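Long-range contacts in TRAP-type C4-dicarboxylate:H+ symport system substrate-binding component DctP (Shewanella oneidensis, PDB 4MX6), which binds succinate and, as the periplasmic solute-binding component of a TRAP transporter, probably delivers C4-dicarboxylates to its membrane symport partners: residues G152-G157 and L244-V249; K40-V45 and Q96-S101; N48-Q53 and N278-E283; L56-L61 and D271-L276. All blocks are in the same frame, centred on the assembly; numbering follows the deposited sequence. Where two conformers were deposited one is given.

Contact 1 of 4, residues G152-G157 and L244-V249; sequences GYLHNG and LDYMVV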
loop_
_atom_site.group_PDB
_atom_site.type_symbol
_atom_site.label_atom_id
_atom_site.label_comp_id
_atom_site.label_asym_id
_atom_site.label_seq_id
_atom_site.Cartn_x
_atom_site.Cartn_y
_atom_site.Cartn_z
ATOM N N GLY A 152 7.533 -1.366 11.086
ATOM C CA GLY A 152 8.338 -0.854 9.998
ATOM C C GLY A 152 7.465 -0.500 8.808
ATOM O O GLY A 152 6.278 -0.818 8.778
ATOM N N TYR A 153 8.076 0.173 7.842
ATOM C CA TYR A 153 7.462 0.493 6.562
ATOM C C TYR A 153 7.994 -0.482 5.515
ATOM O O TYR A 153 9.193 -0.775 5.474
ATOM C CB TYR A 153 7.810 1.910 6.131
ATOM C CG TYR A 153 7.167 3.000 6.960
ATOM C CD1 TYR A 153 5.824 3.309 6.801
ATOM C CD2 TYR A 153 7.907 3.746 7.870
ATOM C CE1 TYR A 153 5.236 4.329 7.519
ATOM C CE2 TYR A 153 7.316 4.761 8.610
ATOM C CZ TYR A 153 5.981 5.043 8.431
ATOM O OH TYR A 153 5.355 6.058 9.123
ATOM N N LEU A 154 7.115 -0.938 4.630
ATOM C CA LEU A 154 7.492 -1.795 3.516
ATOM C C LEU A 154 6.980 -1.134 2.237
ATOM O O LEU A 154 5.813 -0.758 2.157
ATOM C CB LEU A 154 6.891 -3.192 3.695
ATOM C CG LEU A 154 7.052 -4.148 2.521
ATOM C CD1 LEU A 154 8.509 -4.503 2.272
ATOM C CD2 LEU A 154 6.239 -5.415 2.766
ATOM N N HIS A 155 7.853 -1.004 1.252
ATOM C CA HIS A 155 7.463 -0.371 -0.002
ATOM C C HIS A 155 6.684 -1.271 -0.945
ATOM O O HIS A 155 6.899 -2.487 -0.997
ATOM C CB HIS A 155 8.703 0.119 -0.752
ATOM C CG HIS A 155 9.468 1.150 0.006
ATOM N ND1 HIS A 155 10.841 1.226 0.078
ATOM C CD2 HIS A 155 8.999 2.180 0.741
ATOM C CE1 HIS A 155 11.173 2.263 0.837
ATOM N NE2 HIS A 155 10.068 2.848 1.254
ATOM N N ASN A 156 5.823 -0.644 -1.749
ATOM C CA ASN A 156 5.366 -1.251 -2.990
ATOM C C ASN A 156 5.810 -0.366 -4.156
ATOM O O ASN A 156 6.766 -0.711 -4.854
ATOM C CB ASN A 156 3.875 -1.560 -2.987
ATOM C CG ASN A 156 3.480 -2.416 -4.173
ATOM O OD1 ASN A 156 3.999 -2.229 -5.286
ATOM N ND2 ASN A 156 2.602 -3.377 -3.952
ATOM N N GLY A 157 5.181 0.793 -4.333
ATOM C CA GLY A 157 5.561 1.663 -5.427
ATOM C C GLY A 157 4.612 2.821 -5.596
ATOM O O GLY A 157 3.672 2.975 -4.839
ATOM N N LEU A 244 1.668 3.734 -2.882
ATOM C CA LEU A 244 1.127 2.555 -2.201
ATOM C C LEU A 244 2.280 1.922 -1.443
ATOM O O LEU A 244 3.163 1.311 -2.034
ATOM C CB LEU A 244 0.534 1.540 -3.182
ATOM C CG LEU A 244 0.253 0.126 -2.562
ATOM C CD1 LEU A 244 -0.800 0.179 -1.487
ATOM C CD2 LEU A 244 -0.151 -0.897 -3.615
ATOM N N ASP A 245 2.282 2.119 -0.128
ATOM C CA ASP A 245 3.244 1.509 0.783
ATOM C C ASP A 245 2.478 0.883 1.941
ATOM O O ASP A 245 1.271 1.082 2.086
ATOM C CB ASP A 245 4.248 2.550 1.324
ATOM C CG ASP A 245 5.584 2.557 0.609
ATOM O OD1 ASP A 245 5.668 2.124 -0.553
ATOM O OD2 ASP A 245 6.557 2.994 1.263
ATOM N N TYR A 246 3.196 0.128 2.765
ATOM C CA TYR A 246 2.611 -0.612 3.870
ATOM C C TYR A 246 3.216 -0.236 5.212
ATOM O O TYR A 246 4.379 0.137 5.285
ATOM C CB TYR A 246 2.850 -2.103 3.665
ATOM C CG TYR A 246 2.501 -2.616 2.292
ATOM C CD1 TYR A 246 1.201 -2.582 1.836
ATOM C CD2 TYR A 246 3.479 -3.140 1.462
ATOM C CE1 TYR A 246 0.862 -3.079 0.580
ATOM C CE2 TYR A 246 3.154 -3.666 0.223
ATOM C CZ TYR A 246 1.851 -3.635 -0.214
ATOM O OH TYR A 246 1.536 -4.212 -1.428
ATOM N N MET A 247 2.442 -0.434 6.274
ATOM C CA MET A 247 3.019 -0.532 7.620
ATOM C C MET A 247 2.894 -1.972 8.092
ATOM O O MET A 247 1.796 -2.520 8.115
ATOM C CB MET A 247 2.340 0.410 8.622
ATOM C CG MET A 247 3.136 0.513 9.908
ATOM S SD MET A 247 2.408 1.581 11.177
ATOM C CE MET A 247 2.515 3.164 10.357
ATOM N N VAL A 248 4.023 -2.583 8.439
ATOM C CA VAL A 248 4.030 -3.905 9.053
ATOM C C VAL A 248 3.699 -3.716 10.535
ATOM O O VAL A 248 4.363 -2.942 11.232
ATOM C CB VAL A 248 5.385 -4.603 8.870
ATOM C CG1 VAL A 248 5.357 -5.990 9.489
ATOM C CG2 VAL A 248 5.780 -4.652 7.392
ATOM N N VAL A 249 2.635 -4.373 10.986
ATOM C CA VAL A 249 2.136 -4.200 12.342
ATOM C C VAL A 249 1.868 -5.523 13.038
ATOM O O VAL A 249 1.652 -6.552 12.405
ATOM C CB VAL A 249 0.826 -3.370 12.371
ATOM C CG1 VAL A 249 1.061 -1.955 11.847
ATOM C CG2 VAL A 249 -0.272 -4.029 11.568
#

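Contact 2 of 4, residues K40-V45 and Q96-S101; sequences KFSHVV and QFVAPS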
loop_
_atom_site.group_PDB
_atom_site.type_symbol
_atom_site.label_atom_id
_atom_site.label_comp_id
_atom_site.label_asym_id
_atom_site.label_seq_id
_atom_site.Cartn_x
_atom_site.Cartn_y
_atom_site.Cartn_z
ATOM N N LYS A 40 1.069 -16.431 12.749
ATOM C CA LYS A 40 0.366 -16.288 11.474
ATOM C C LYS A 40 0.574 -14.896 10.887
ATOM O O LYS A 40 0.489 -13.901 11.613
ATOM C CB LYS A 40 -1.126 -16.550 11.655
ATOM C CG LYS A 40 -1.437 -17.941 12.139
ATOM C CD LYS A 40 -2.937 -18.203 12.217
ATOM C CE LYS A 40 -3.225 -19.519 12.918
ATOM N NZ LYS A 40 -4.656 -19.872 12.880
ATOM N N PHE A 41 0.855 -14.852 9.580
ATOM C CA PHE A 41 1.057 -13.613 8.826
ATOM C C PHE A 41 0.104 -13.696 7.643
ATOM O O PHE A 41 0.272 -14.555 6.769
ATOM C CB PHE A 41 2.507 -13.535 8.351
ATOM C CG PHE A 41 2.941 -12.173 7.835
ATOM C CD1 PHE A 41 2.106 -11.337 7.112
ATOM C CD2 PHE A 41 4.217 -11.745 8.077
ATOM C CE1 PHE A 41 2.551 -10.103 6.663
ATOM C CE2 PHE A 41 4.659 -10.514 7.634
ATOM C CZ PHE A 41 3.825 -9.709 6.912
ATOM N N SER A 42 -0.923 -12.855 7.616
ATOM C CA SER A 42 -1.842 -12.849 6.485
ATOM C C SER A 42 -1.687 -11.581 5.673
ATOM O O SER A 42 -1.328 -10.534 6.202
ATOM C CB SER A 42 -3.295 -13.026 6.940
ATOM O OG SER A 42 -3.762 -11.955 7.747
ATOM N N HIS A 43 -1.976 -11.683 4.383
ATOM C CA HIS A 43 -2.009 -10.527 3.511
ATOM C C HIS A 43 -2.892 -10.786 2.294
ATOM O O HIS A 43 -3.409 -11.903 2.103
ATOM C CB HIS A 43 -0.579 -10.108 3.136
ATOM C CG HIS A 43 0.161 -11.090 2.285
ATOM N ND1 HIS A 43 -0.066 -11.190 0.930
ATOM C CD2 HIS A 43 1.128 -11.994 2.587
ATOM C CE1 HIS A 43 0.740 -12.114 0.435
ATOM N NE2 HIS A 43 1.470 -12.619 1.416
ATOM N N VAL A 44 -3.066 -9.749 1.479
ATOM C CA VAL A 44 -4.040 -9.773 0.391
ATOM C C VAL A 44 -3.421 -9.872 -0.998
ATOM O O VAL A 44 -4.148 -9.892 -1.986
ATOM C CB VAL A 44 -4.977 -8.533 0.450
ATOM C CG1 VAL A 44 -5.637 -8.465 1.807
ATOM C CG2 VAL A 44 -4.247 -7.229 0.120
ATOM N N VAL A 45 -2.097 -9.872 -1.107
ATOM C CA VAL A 45 -1.460 -9.877 -2.420
ATOM C C VAL A 45 -1.012 -11.265 -2.879
ATOM O O VAL A 45 -1.043 -12.234 -2.133
ATOM C CB VAL A 45 -0.295 -8.862 -2.511
ATOM C CG1 VAL A 45 -0.812 -7.448 -2.222
ATOM C CG2 VAL A 45 0.871 -9.216 -1.593
ATOM N N GLN A 96 -1.030 -12.665 13.821
ATOM C CA GLN A 96 0.013 -12.010 14.605
ATOM C C GLN A 96 0.726 -10.884 13.842
ATOM O O GLN A 96 1.212 -9.943 14.464
ATOM C CB GLN A 96 1.024 -13.051 15.101
ATOM C CG GLN A 96 0.483 -13.902 16.244
ATOM C CD GLN A 96 -0.644 -14.828 15.824
ATOM O OE1 GLN A 96 -0.504 -15.625 14.891
ATOM N NE2 GLN A 96 -1.769 -14.738 16.519
ATOM N N PHE A 97 0.800 -10.981 12.515
ATOM C CA PHE A 97 1.373 -9.930 11.673
ATOM C C PHE A 97 0.499 -9.710 10.455
ATOM O O PHE A 97 0.061 -10.666 9.830
ATOM C CB PHE A 97 2.804 -10.274 11.210
ATOM C CG PHE A 97 3.788 -10.377 12.339
ATOM C CD1 PHE A 97 4.449 -9.269 12.832
ATOM C CD2 PHE A 97 4.022 -11.598 12.954
ATOM C CE1 PHE A 97 5.346 -9.387 13.896
ATOM C CE2 PHE A 97 4.900 -11.702 14.020
ATOM C CZ PHE A 97 5.544 -10.597 14.481
ATOM N N VAL A 98 0.265 -8.440 10.146
ATOM C CA VAL A 98 -0.331 -8.028 8.882
ATOM C C VAL A 98 0.458 -6.819 8.375
ATOM O O VAL A 98 1.252 -6.229 9.124
ATOM C CB VAL A 98 -1.843 -7.712 9.014
ATOM C CG1 VAL A 98 -2.614 -8.988 9.362
ATOM C CG2 VAL A 98 -2.111 -6.624 10.052
ATOM N N ALA A 99 0.262 -6.455 7.111
ATOM C CA ALA A 99 0.983 -5.329 6.528
ATOM C C ALA A 99 0.070 -4.583 5.550
ATOM O O ALA A 99 0.274 -4.608 4.327
ATOM C CB ALA A 99 2.282 -5.781 5.875
ATOM N N PRO A 100 -0.960 -3.911 6.088
ATOM C CA PRO A 100 -1.892 -3.179 5.231
ATOM C C PRO A 100 -1.254 -1.974 4.586
ATOM O O PRO A 100 -0.348 -1.346 5.147
ATOM C CB PRO A 100 -2.989 -2.711 6.207
ATOM C CG PRO A 100 -2.751 -3.476 7.491
ATOM C CD PRO A 100 -1.281 -3.727 7.514
ATOM N N SER A 101 -1.799 -1.601 3.438
ATOM C CA SER A 101 -1.557 -0.285 2.888
ATOM C C SER A 101 -1.747 0.780 3.966
ATOM O O SER A 101 -2.680 0.715 4.767
ATOM C CB SER A 101 -2.563 -0.021 1.777
ATOM O OG SER A 101 -2.490 1.332 1.371
HETATM O O HOH W 1 -1.774 -7.846 5.577
#

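Contact 3 of 4, residues N48-Q53 and N278-E283; sequences NTPKGQ and NKIAAE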
loop_
_atom_site.group_PDB
_atom_site.type_symbol
_atom_site.label_atom_id
_atom_site.label_comp_id
_atom_site.label_asym_id
_atom_site.label_seq_id
_atom_site.Cartn_x
_atom_site.Cartn_y
_atom_site.Cartn_z
ATOM N N ASN A 48 4.196 -13.609 -5.461
ATOM C CA ASN A 48 5.372 -13.169 -6.202
ATOM C C ASN A 48 5.355 -11.640 -6.370
ATOM O O ASN A 48 5.252 -11.102 -7.479
ATOM C CB ASN A 48 5.499 -13.916 -7.535
ATOM C CG ASN A 48 5.711 -15.407 -7.342
ATOM O OD1 ASN A 48 5.947 -15.879 -6.226
ATOM N ND2 ASN A 48 5.654 -16.152 -8.429
ATOM N N THR A 49 5.472 -10.972 -5.225
ATOM C CA THR A 49 5.328 -9.523 -5.067
ATOM C C THR A 49 6.232 -9.086 -3.913
ATOM O O THR A 49 6.694 -9.936 -3.153
ATOM C CB THR A 49 3.894 -9.155 -4.665
ATOM O OG1 THR A 49 3.580 -9.763 -3.401
ATOM C CG2 THR A 49 2.871 -9.575 -5.722
ATOM N N PRO A 50 6.464 -7.775 -3.738
ATOM C CA PRO A 50 7.303 -7.377 -2.595
ATOM C C PRO A 50 6.753 -7.843 -1.237
ATOM O O PRO A 50 7.530 -8.366 -0.424
ATOM C CB PRO A 50 7.378 -5.847 -2.702
ATOM C CG PRO A 50 6.305 -5.458 -3.698
ATOM C CD PRO A 50 6.180 -6.634 -4.620
ATOM N N LYS A 51 5.456 -7.671 -0.968
ATOM C CA LYS A 51 4.927 -8.099 0.324
ATOM C C LYS A 51 4.883 -9.620 0.429
ATOM O O LYS A 51 5.175 -10.174 1.494
ATOM C CB LYS A 51 3.548 -7.484 0.575
ATOM C CG LYS A 51 2.882 -7.958 1.852
ATOM C CD LYS A 51 1.796 -7.009 2.349
ATOM C CE LYS A 51 0.774 -6.689 1.273
ATOM N NZ LYS A 51 -0.281 -5.779 1.792
ATOM N N GLY A 52 4.522 -10.302 -0.657
ATOM C CA GLY A 52 4.519 -11.756 -0.634
ATOM C C GLY A 52 5.888 -12.328 -0.293
ATOM O O GLY A 52 6.018 -13.308 0.468
ATOM N N GLN A 53 6.918 -11.748 -0.886
ATOM C CA GLN A 53 8.285 -12.189 -0.662
ATOM C C GLN A 53 8.803 -11.776 0.713
ATOM O O GLN A 53 9.536 -12.539 1.348
ATOM C CB GLN A 53 9.203 -11.672 -1.768
ATOM C CG GLN A 53 8.900 -12.272 -3.138
ATOM C CD GLN A 53 9.044 -13.769 -3.146
ATOM O OE1 GLN A 53 10.157 -14.288 -3.074
ATOM N NE2 GLN A 53 7.922 -14.469 -3.241
ATOM N N ASN A 278 11.805 -4.448 0.232
ATOM C CA ASN A 278 12.002 -3.152 -0.403
ATOM C C ASN A 278 12.809 -3.282 -1.695
ATOM O O ASN A 278 12.543 -2.593 -2.686
ATOM C CB ASN A 278 12.693 -2.186 0.556
ATOM C CG ASN A 278 11.776 -1.664 1.635
ATOM O OD1 ASN A 278 10.557 -1.806 1.574
ATOM N ND2 ASN A 278 12.376 -1.016 2.631
ATOM N N LYS A 279 13.827 -4.131 -1.681
ATOM C CA LYS A 279 14.624 -4.390 -2.879
ATOM C C LYS A 279 13.752 -5.010 -3.966
ATOM O O LYS A 279 13.770 -4.579 -5.117
ATOM C CB LYS A 279 15.800 -5.293 -2.515
ATOM C CG LYS A 279 16.696 -5.659 -3.660
ATOM C CD LYS A 279 17.955 -6.325 -3.135
ATOM C CE LYS A 279 18.915 -6.725 -4.231
ATOM N NZ LYS A 279 18.457 -7.924 -4.984
ATOM N N ILE A 280 12.971 -6.019 -3.590
ATOM C CA ILE A 280 12.049 -6.660 -4.519
ATOM C C ILE A 280 11.054 -5.638 -5.077
ATOM O O ILE A 280 10.767 -5.641 -6.274
ATOM C CB ILE A 280 11.288 -7.836 -3.854
ATOM C CG1 ILE A 280 12.250 -8.968 -3.466
ATOM C CG2 ILE A 280 10.200 -8.382 -4.779
ATOM C CD1 ILE A 280 12.715 -9.829 -4.635
ATOM N N ALA A 281 10.541 -4.750 -4.233
ATOM C CA ALA A 281 9.570 -3.756 -4.691
ATOM C C ALA A 281 10.135 -2.952 -5.857
ATOM O O ALA A 281 9.463 -2.724 -6.867
ATOM C CB ALA A 281 9.159 -2.837 -3.562
ATOM N N ALA A 282 11.380 -2.513 -5.727
ATOM C CA ALA A 282 11.995 -1.693 -6.749
ATOM C C ALA A 282 12.247 -2.529 -8.000
ATOM O O ALA A 282 12.081 -2.062 -9.122
ATOM C CB ALA A 282 13.293 -1.104 -6.231
ATOM N N GLU A 283 12.669 -3.776 -7.814
ATOM C CA GLU A 283 12.896 -4.663 -8.946
ATOM C C GLU A 283 11.596 -4.952 -9.707
ATOM O O GLU A 283 11.558 -4.886 -10.934
ATOM C CB GLU A 283 13.528 -5.969 -8.475
ATOM C CG GLU A 283 14.931 -5.777 -7.961
ATOM C CD GLU A 283 15.497 -6.971 -7.203
ATOM O OE1 GLU A 283 14.719 -7.848 -6.785
ATOM O OE2 GLU A 283 16.738 -7.015 -7.022
#

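Contact 4 of 4, residues L56-L61 and D271-L276; sequences LKFKEL and DESIAL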
loop_
_atom_site.group_PDB
_atom_site.type_symbol
_atom_site.label_atom_id
_atom_site.label_comp_id
_atom_site.label_asym_id
_atom_site.label_seq_id
_atom_site.Cartn_x
_atom_site.Cartn_y
_atom_site.Cartn_z
ATOM N N LEU A 56 7.398 -14.361 3.159
ATOM C CA LEU A 56 8.100 -15.649 3.068
ATOM C C LEU A 56 9.531 -15.555 3.586
ATOM O O LEU A 56 10.022 -16.491 4.208
ATOM C CB LEU A 56 8.085 -16.158 1.629
ATOM C CG LEU A 56 6.738 -16.701 1.142
ATOM C CD1 LEU A 56 6.844 -17.111 -0.314
ATOM C CD2 LEU A 56 6.238 -17.862 1.990
ATOM N N LYS A 57 10.209 -14.435 3.361
ATOM C CA LYS A 57 11.553 -14.274 3.908
ATOM C C LYS A 57 11.510 -14.278 5.434
ATOM O O LYS A 57 12.359 -14.887 6.093
ATOM C CB LYS A 57 12.193 -12.987 3.380
ATOM C CG LYS A 57 13.621 -12.746 3.858
ATOM C CD LYS A 57 14.584 -13.832 3.390
ATOM C CE LYS A 57 16.028 -13.470 3.675
ATOM N NZ LYS A 57 16.965 -14.485 3.151
ATOM N N PHE A 58 10.511 -13.614 6.004
ATOM C CA PHE A 58 10.332 -13.593 7.456
ATOM C C PHE A 58 10.142 -15.019 7.981
ATOM O O PHE A 58 10.786 -15.424 8.958
ATOM C CB PHE A 58 9.166 -12.670 7.803
ATOM C CG PHE A 58 8.803 -12.632 9.269
ATOM C CD1 PHE A 58 9.709 -12.227 10.235
ATOM C CD2 PHE A 58 7.519 -12.944 9.659
ATOM C CE1 PHE A 58 9.343 -12.177 11.555
ATOM C CE2 PHE A 58 7.153 -12.881 10.986
ATOM C CZ PHE A 58 8.066 -12.499 11.929
ATOM N N LYS A 59 9.290 -15.799 7.320
ATOM C CA LYS A 59 9.120 -17.209 7.654
ATOM C C LYS A 59 10.448 -17.954 7.623
ATOM O O LYS A 59 10.770 -18.696 8.551
ATOM C CB LYS A 59 8.139 -17.847 6.671
ATOM C CG LYS A 59 8.022 -19.359 6.773
ATOM C CD LYS A 59 7.080 -19.905 5.714
ATOM C CE LYS A 59 6.949 -21.420 5.761
ATOM N NZ LYS A 59 6.381 -21.882 7.045
ATOM N N GLU A 60 11.212 -17.778 6.551
ATOM C CA GLU A 60 12.469 -18.487 6.383
ATOM C C GLU A 60 13.446 -18.142 7.498
ATOM O O GLU A 60 14.062 -19.027 8.095
ATOM C CB GLU A 60 13.074 -18.165 5.012
ATOM C CG GLU A 60 12.294 -18.784 3.868
ATOM C CD GLU A 60 12.652 -18.244 2.501
ATOM O OE1 GLU A 60 13.724 -17.628 2.391
ATOM O OE2 GLU A 60 11.861 -18.462 1.546
ATOM N N LEU A 61 13.563 -16.855 7.810
ATOM C CA LEU A 61 14.525 -16.418 8.814
ATOM C C LEU A 61 14.122 -16.875 10.208
ATOM O O LEU A 61 14.978 -17.284 10.999
ATOM C CB LEU A 61 14.726 -14.903 8.778
ATOM C CG LEU A 61 15.378 -14.372 7.506
ATOM C CD1 LEU A 61 15.585 -12.888 7.685
ATOM C CD2 LEU A 61 16.689 -15.065 7.217
ATOM N N ASP A 271 13.039 -7.012 10.355
ATOM C CA ASP A 271 13.777 -5.913 9.748
ATOM C C ASP A 271 14.476 -6.372 8.466
ATOM O O ASP A 271 14.454 -5.684 7.447
ATOM C CB ASP A 271 14.843 -5.379 10.706
ATOM C CG ASP A 271 14.277 -4.675 11.919
ATOM O OD1 ASP A 271 13.063 -4.386 11.957
ATOM O OD2 ASP A 271 15.074 -4.409 12.850
ATOM N N GLU A 272 15.122 -7.532 8.520
ATOM C CA GLU A 272 15.840 -8.038 7.356
ATOM C C GLU A 272 14.880 -8.398 6.216
ATOM O O GLU A 272 15.176 -8.185 5.041
ATOM C CB GLU A 272 16.696 -9.236 7.755
ATOM C CG GLU A 272 17.864 -8.852 8.607
ATOM C CD GLU A 272 18.639 -10.060 9.085
ATOM O OE1 GLU A 272 18.832 -11.000 8.272
ATOM O OE2 GLU A 272 19.056 -10.078 10.275
ATOM N N SER A 273 13.725 -8.931 6.574
ATOM C CA SER A 273 12.718 -9.287 5.583
ATOM C C SER A 273 12.174 -8.035 4.878
ATOM O O SER A 273 11.924 -8.054 3.677
ATOM C CB SER A 273 11.598 -10.062 6.271
ATOM O OG SER A 273 12.098 -11.261 6.854
ATOM N N ILE A 274 11.987 -6.960 5.636
ATOM C CA ILE A 274 11.532 -5.691 5.077
ATOM C C ILE A 274 12.591 -5.151 4.111
ATOM O O ILE A 274 12.257 -4.665 3.025
ATOM C CB ILE A 274 11.211 -4.675 6.191
ATOM C CG1 ILE A 274 9.917 -5.082 6.889
ATOM C CG2 ILE A 274 11.120 -3.263 5.611
ATOM C CD1 ILE A 274 9.567 -4.264 8.121
ATOM N N ALA A 275 13.869 -5.232 4.478
ATOM C CA ALA A 275 14.914 -4.774 3.572
ATOM C C ALA A 275 14.869 -5.539 2.249
ATOM O O ALA A 275 14.996 -4.956 1.167
ATOM C CB ALA A 275 16.298 -4.878 4.230
ATOM N N LEU A 276 14.696 -6.852 2.332
ATOM C CA LEU A 276 14.596 -7.652 1.127
ATOM C C LEU A 276 13.341 -7.263 0.338
ATOM O O LEU A 276 13.392 -7.094 -0.882
ATOM C CB LEU A 276 14.596 -9.148 1.461
ATOM C CG LEU A 276 14.492 -10.042 0.219
ATOM C CD1 LEU A 276 15.616 -9.765 -0.767
ATOM C CD2 LEU A 276 14.501 -11.490 0.588
#

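Contact 1 of 4, residues G152-G157 and L244-V249
L244 meets both N156 and G157, a classic beta bulge in the antiparallel pairing of strands 148-158 and 243-251. L244 N donates to G157 O at 2.9 Å and its O accepts from G157 N, while the bond from N156 N to the same oxygen is weak. At the bulge the carbonyl oxygen of H155 is buried without a partner in the model. D245 supplies the firmer acceptor for N156: D245 OD1 lies 3.0 Å from N156 N, which approaches from above the carboxylate plane. The other oxygen, OD2, accepts from Q131, whose side-chain oxygen also bonds H155 NE2. Y246 pairs with L154 through two backbone bonds, the shorter being Y246 N to L154 O at 2.8 Å. Its ring reaches along the face shared by L154 and L244, with Y246 CD2 3.8 Å from L154 CD2. Beyond, N156 ND2 gives a nearly straight bond (164°) to Y246 OH at 2.9 Å, in the plane of the amide, although amide and ring planes stand 57° apart. This bond probably helps to position the hydroxyl, which also hydrogen-bonds succinate, while K51 makes a cation-pi contact with the ring. M247 turns to the other face, beside Y153. Its chain is extended through SD and bends only at the last torsion, bringing M247 CE to 4.1 Å from Y153 CE1. V248 returns to the face of Y246, packing against I274 of helix 260-295; V248 CG2 sits 4.1 Å from L154 CB, and V248 N closes the ladder on G152 O at 2.9 Å.

Contact 2 of 4, residues K40-V45 and Q96-S101
K40 O is gripped by two successive amides of the facing chain, Q96 N at 3.0 Å and F97 N at 3.1 Å. The F97 amide lies in the carbonyl plane, whereas that of Q96 is tilted 22° from it. Q96 also answers with its side chain: a bend at chi2 (68°) curls the chain back, so that Q96 OE1 accepts from K40 N at 2.8 Å in the plane of its own carbonyl. K40 is thus held through both its backbone N and its O. Strand 37-42 and the loop at 96-101 run in the same direction here and form a single bridge, F41 with F97. On the far side of that bridge S42 N donates to F97 O at 3.3 Å, and the same oxygen receives a CA-H...O contact from F41. F97 CB sits over one face of the F41 ring, 3.9 Å from the centroid, a CH-pi contact; the two side chains cross at about a right angle, and the F97 ring turns away to meet F58 edge-to-face. Further along the chains separate, and a water takes over from direct pairing, donating to S42 O at 2.8 Å and accepting from A99 N at 2.9 Å. The carbonyl of A99 is bound by the ammonium of K51, a succinate-binding residue. The chemistry is therefore graded: direct amide bonding and aromatic packing join the chains at one end, while near the ligand site a bridging water satisfies both a carbonyl and an amide where the backbones are too far apart to pair.

Contact 3 of 4, residues N48-Q53 and N278-E283
The first turn of helix 50-65 meets the long helix 260-295 most intimately where P50 lies against A281, their CA atoms 4.8 Å apart. The contact is wholly apolar, and no hydrogen bond crosses it. P50 presents one side of its ring, with P50 CB 3.6 Å from A281 CB. With only a methyl at A281, the proline ring lies close to the helix backbone, P50 CG 3.8 Å from A281 CA. I280 adds its gamma methyl: I280 CG2, anti to the backbone N, reaches 3.8 Å from P50 CA in the conformer described; I280 CG1, on the longer branch, is 4.4 Å from Q53 CB. T49 sits at the N-cap, immediately before the proline. T49 OG1 accepts from G52 N at 3.0 Å and also bonds A46 O, so this hydroxyl links the preceding loop to the helix start. The polar end of Q53 is likewise tied to that loop, through NE2 to E47 O. Away from the interface, a salt bridge between K279 NZ and E283 OE2 at 2.8 Å spans one turn of the long helix. K51 leaves helix 50-65 on the side turned from helix 260-295 and hydrogen-bonds succinate through NZ. Around the contact, helix 221-226 places S222 against T49 and P50, while strand 148-158 packs against both helices, L154 touching K51 and N278, H155 touching A281, and N278 OD1 taking the amide of H155.

Contact 4 of 4, residues L56-L61 and D271-L276
The F58 ring has S273 OG at its edge, close to the ring plane, while L270 and I266 of helix 260-295 pack against this side chain and F97 meets the ring edge-to-face. CG of F58 is anti to the backbone N (chi1 176°), which carries the ring past S273 and into the interior, leaving CB as the part of the side chain nearest the serine. The second flat group, the carboxylate of E272, has its OE1 3.8 Å from L61 CD1; the same methyl touches E272 CB, and the two side chains cross at roughly a right angle. OE1 itself is engaged by R65 in a salt bridge. S273 lies between these groups, where the helices come closest, its CA 5.3 Å from that of F58. In the conformer described S273 OG approaches F58 CB to 3.4 Å but bonds back to A269 O in its own helix. The nearby amide of F58 is badly angled and does not bond it. On the outer flank K57, bent at chi2, lays its aliphatic chain across L276, with K57 CG 3.6 Å from L276 CD2. The short helical segments run roughly antiparallel, at 144° between directions, with axes 8.5 Å apart. Chemically, the two segments meet through aliphatic groups and the F58 CB beside S273, while the F58 ring packs on L270 and I266 and the serine hydroxyl is satisfied within one helix. The charges stay at the margin: K57 NZ and E272 OE1 remain 6.5 Å apart, too far for a salt bridge though probably mildly attractive.

Overall arrangement
The four contacts form a compact cluster, their centres 11 to 14 Å apart. Contacts 3 and 4 join the same two helices, 50-65 and 260-295, at neighbouring positions, while the strand pair of contact 1 packs against the long helix. Contact 2 adjoins contact 1: the loop 96-101 pairs with strand 37-42 and also bonds to strand 243-251, through V98 O to V249 N and P100 O to M247 N. Along the chain, contact 2 closes before contact 1 opens, and contacts 3 and 4 tie the early helix to residues over 200 positions later. K51 and Y246, from contacts 3 and 1, meet at the succinate site, which this folding back assembles from distant segments.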